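Side-chain contact in DinB-like Protein (PDB 3DI5), which belongs to the DinB family and binds a divalent metal ion, nickel in this crystal, although its biological role is not established: residues G39-T42 with W48-V51. Numbering follows the deposited sequence.
Sequences GHWT and WHIV. With NI (nickel (II) ion), chain B.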
ATOM      1  N   GLY A  39      22.782   4.137   7.418  1.00 40.27           N
ATOM      2  CA  GLY A  39      22.698   4.840   6.141  1.00 39.62           C
ATOM      3  C   GLY A  39      21.538   4.399   5.275  1.00 39.24           C
ATOM      4  O   GLY A  39      21.419   4.834   4.134  1.00 38.25           O
ATOM      5  N   HIS A  40      20.666   3.553   5.826  1.00 38.72           N
ATOM      6  CA  HIS A  40      19.538   3.014   5.086  1.00 38.82           C
ATOM      7  C   HIS A  40      18.198   3.474   5.661  1.00 38.20           C
ATOM      8  O   HIS A  40      18.129   4.129   6.698  1.00 38.13           O
ATOM      9  CB  HIS A  40      19.615   1.485   5.066  1.00 39.68           C
ATOM     10  CG  HIS A  40      20.628   0.948   4.109  1.00 40.52           C
ATOM     11  ND1 HIS A  40      21.917   0.640   4.482  1.00 43.17           N
ATOM     12  CD2 HIS A  40      20.538   0.671   2.787  1.00 42.67           C
ATOM     13  CE1 HIS A  40      22.584   0.201   3.430  1.00 44.25           C
ATOM     14  NE2 HIS A  40      21.770   0.211   2.387  1.00 44.78           N
ATOM     15  N   TRP A  41      17.129   3.115   4.973  1.00 38.25           N
ATOM     16  CA  TRP A  41      15.772   3.428   5.408  1.00 37.81           C
ATOM     17  C   TRP A  41      15.406   2.867   6.780  1.00 36.50           C
ATOM     18  O   TRP A  41      15.904   1.824   7.192  1.00 35.36           O
ATOM     19  CB  TRP A  41      14.763   2.867   4.411  1.00 39.04           C
ATOM     20  CG  TRP A  41      14.449   3.752   3.268  1.00 39.44           C
ATOM     21  CD1 TRP A  41      15.194   4.799   2.781  1.00 39.64           C
ATOM     22  CD2 TRP A  41      13.306   3.641   2.427  1.00 40.61           C
ATOM     23  NE1 TRP A  41      14.563   5.342   1.676  1.00 40.54           N
ATOM     24  CE2 TRP A  41      13.401   4.652   1.446  1.00 40.48           C
ATOM     25  CE3 TRP A  41      12.207   2.781   2.403  1.00 40.53           C
ATOM     26  CZ2 TRP A  41      12.425   4.824   0.459  1.00 41.21           C
ATOM     27  CZ3 TRP A  41      11.242   2.950   1.419  1.00 40.49           C
ATOM     28  CH2 TRP A  41      11.354   3.965   0.466  1.00 40.47           C
ATOM     29  N   THR A  42      14.524   3.601   7.461  1.00 35.70           N
ATOM     30  CA  THR A  42      13.905   3.160   8.686  1.00 35.60           C
ATOM     31  C   THR A  42      12.541   2.502   8.424  1.00 35.89           C
ATOM     32  O   THR A  42      11.962   2.586   7.322  1.00 35.61           O
ATOM     33  CB  THR A  42      13.690   4.324   9.676  1.00 35.61           C
ATOM     34  OG1 THR A  42      12.714   5.210   9.145  1.00 36.06           O
ATOM     35  CG2 THR A  42      14.979   5.096   9.926  1.00 35.36           C
ATOM     36  N   TRP A  48       5.429   4.422   5.594  1.00 38.76           N
ATOM     37  CA  TRP A  48       4.862   5.546   4.865  1.00 38.83           C
ATOM     38  C   TRP A  48       4.956   5.357   3.331  1.00 38.47           C
ATOM     39  O   TRP A  48       4.107   5.811   2.609  1.00 38.14           O
ATOM     40  CB  TRP A  48       5.544   6.831   5.304  1.00 38.98           C
ATOM     41  CG  TRP A  48       4.853   8.085   4.921  1.00 38.62           C
ATOM     42  CD1 TRP A  48       5.395   9.114   4.238  1.00 38.41           C
ATOM     43  CD2 TRP A  48       3.507   8.475   5.248  1.00 38.34           C
ATOM     44  NE1 TRP A  48       4.474  10.133   4.105  1.00 39.87           N
ATOM     45  CE2 TRP A  48       3.305   9.758   4.708  1.00 37.93           C
ATOM     46  CE3 TRP A  48       2.454   7.861   5.940  1.00 39.22           C
ATOM     47  CZ2 TRP A  48       2.100  10.442   4.831  1.00 39.28           C
ATOM     48  CZ3 TRP A  48       1.266   8.527   6.062  1.00 38.88           C
ATOM     49  CH2 TRP A  48       1.088   9.815   5.510  1.00 39.61           C
ATOM     50  N   HIS A  49       5.986   4.664   2.850  1.00 37.89           N
ATOM     51  CA  HIS A  49       6.122   4.376   1.428  1.00 37.24           C
ATOM     52  C   HIS A  49       4.935   3.509   0.940  1.00 37.41           C
ATOM     53  O   HIS A  49       4.416   3.711  -0.158  1.00 36.57           O
ATOM     54  CB  HIS A  49       7.480   3.680   1.197  1.00 37.50           C
ATOM     55  CG  HIS A  49       7.764   3.311  -0.227  1.00 37.08           C
ATOM     56  ND1 HIS A  49       7.935   4.247  -1.220  1.00 37.73           N
ATOM     57  CD2 HIS A  49       8.020   2.110  -0.797  1.00 38.81           C
ATOM     58  CE1 HIS A  49       8.223   3.634  -2.356  1.00 38.77           C
ATOM     59  NE2 HIS A  49       8.276   2.335  -2.129  1.00 37.37           N
ATOM     60  N   ILE A  50       4.488   2.578   1.781  1.00 36.74           N
ATOM     61  CA  ILE A  50       3.315   1.711   1.498  1.00 36.60           C
ATOM     62  C   ILE A  50       2.035   2.518   1.414  1.00 36.58           C
ATOM     63  O   ILE A  50       1.186   2.338   0.516  1.00 37.69           O
ATOM     64  CB  ILE A  50       3.177   0.634   2.612  1.00 36.62           C
ATOM     65  CG1 ILE A  50       4.237  -0.436   2.405  1.00 35.34           C
ATOM     66  CG2 ILE A  50       1.756  -0.054   2.628  1.00 36.42           C
ATOM     67  CD1 ILE A  50       4.566  -1.216   3.654  1.00 34.26           C
ATOM     68  N   VAL A  51       1.895   3.424   2.351  1.00 36.48           N
ATOM     69  CA  VAL A  51       0.744   4.276   2.367  1.00 35.50           C
ATOM     70  C   VAL A  51       0.671   5.114   1.088  1.00 35.98           C
ATOM     71  O   VAL A  51      -0.363   5.124   0.393  1.00 34.52           O
ATOM     72  CB  VAL A  51       0.748   5.140   3.623  1.00 36.20           C
ATOM     73  CG1 VAL A  51      -0.461   6.051   3.623  1.00 33.19           C
ATOM     74  CG2 VAL A  51       0.760   4.236   4.907  1.00 33.82           C
TER
HETATM   75 NI    NI B 168       8.977   0.653  -3.531  1.00 54.28          NI
HETATM   76  O   HOH W   1      11.195   1.492  -3.146  1.00 35.16           O
HETATM   77  O   HOH W   2       9.787  -0.819  -5.065  1.00 41.04           O
HETATM   78  O   HOH W   3       8.821   2.200  -5.309  1.00 32.15           O
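His49 NE2 binds the nickel ion at 2.3 Å, and Trp41 packs on the same imidazole ring. His128 and His132 also bind the metal, each through NE2. Three waters complete six-fold, roughly octahedral coordination. Water 2, 2.3 Å from the nickel, lies opposite His49 NE2. Waters 1 and 3 sit nearly at right angles to that line, so the three waters share one face of the octahedron.

The other imidazole nitrogen, His49 ND1, hydrogen-bonds to Asp71 OD2. Asp71 is thus a second-shell carboxylate. Its bond at ND1 and the metal bond at NE2 together fix the ring's rotation. Asp71 would probably make NE2 a stronger donor to the metal. CG of His49 stands anti to the backbone N (chi1 180°), which carries the ring off helix 43-58 to the nickel.

The DinB fold is a four-helix bundle, and many members carry a three-histidine metal site. Here helix 43-58 supplies His49, and helix 118-142 supplies His128 and His132. Trp41 comes from the loop just before helix 43-58, where Thr42 is the N-cap.

Trp41 meets His49 edge to face, as a T-shaped pair. The planes stand at 72°, and the centroid of the six-membered indole ring is 5.2 Å from that of the imidazole. The far edge of that ring, CH2 and CZ3, does the touching. Trp41 CH2 lies over one imidazole face, offset toward the rim, 3.7 Å from His49 CG. Next to it, Trp41 CZ3 reaches His49 CB at 3.8 Å. No hydrogen bond joins the two residues. Trp41 also touches Asp71, the partner of His49 ND1.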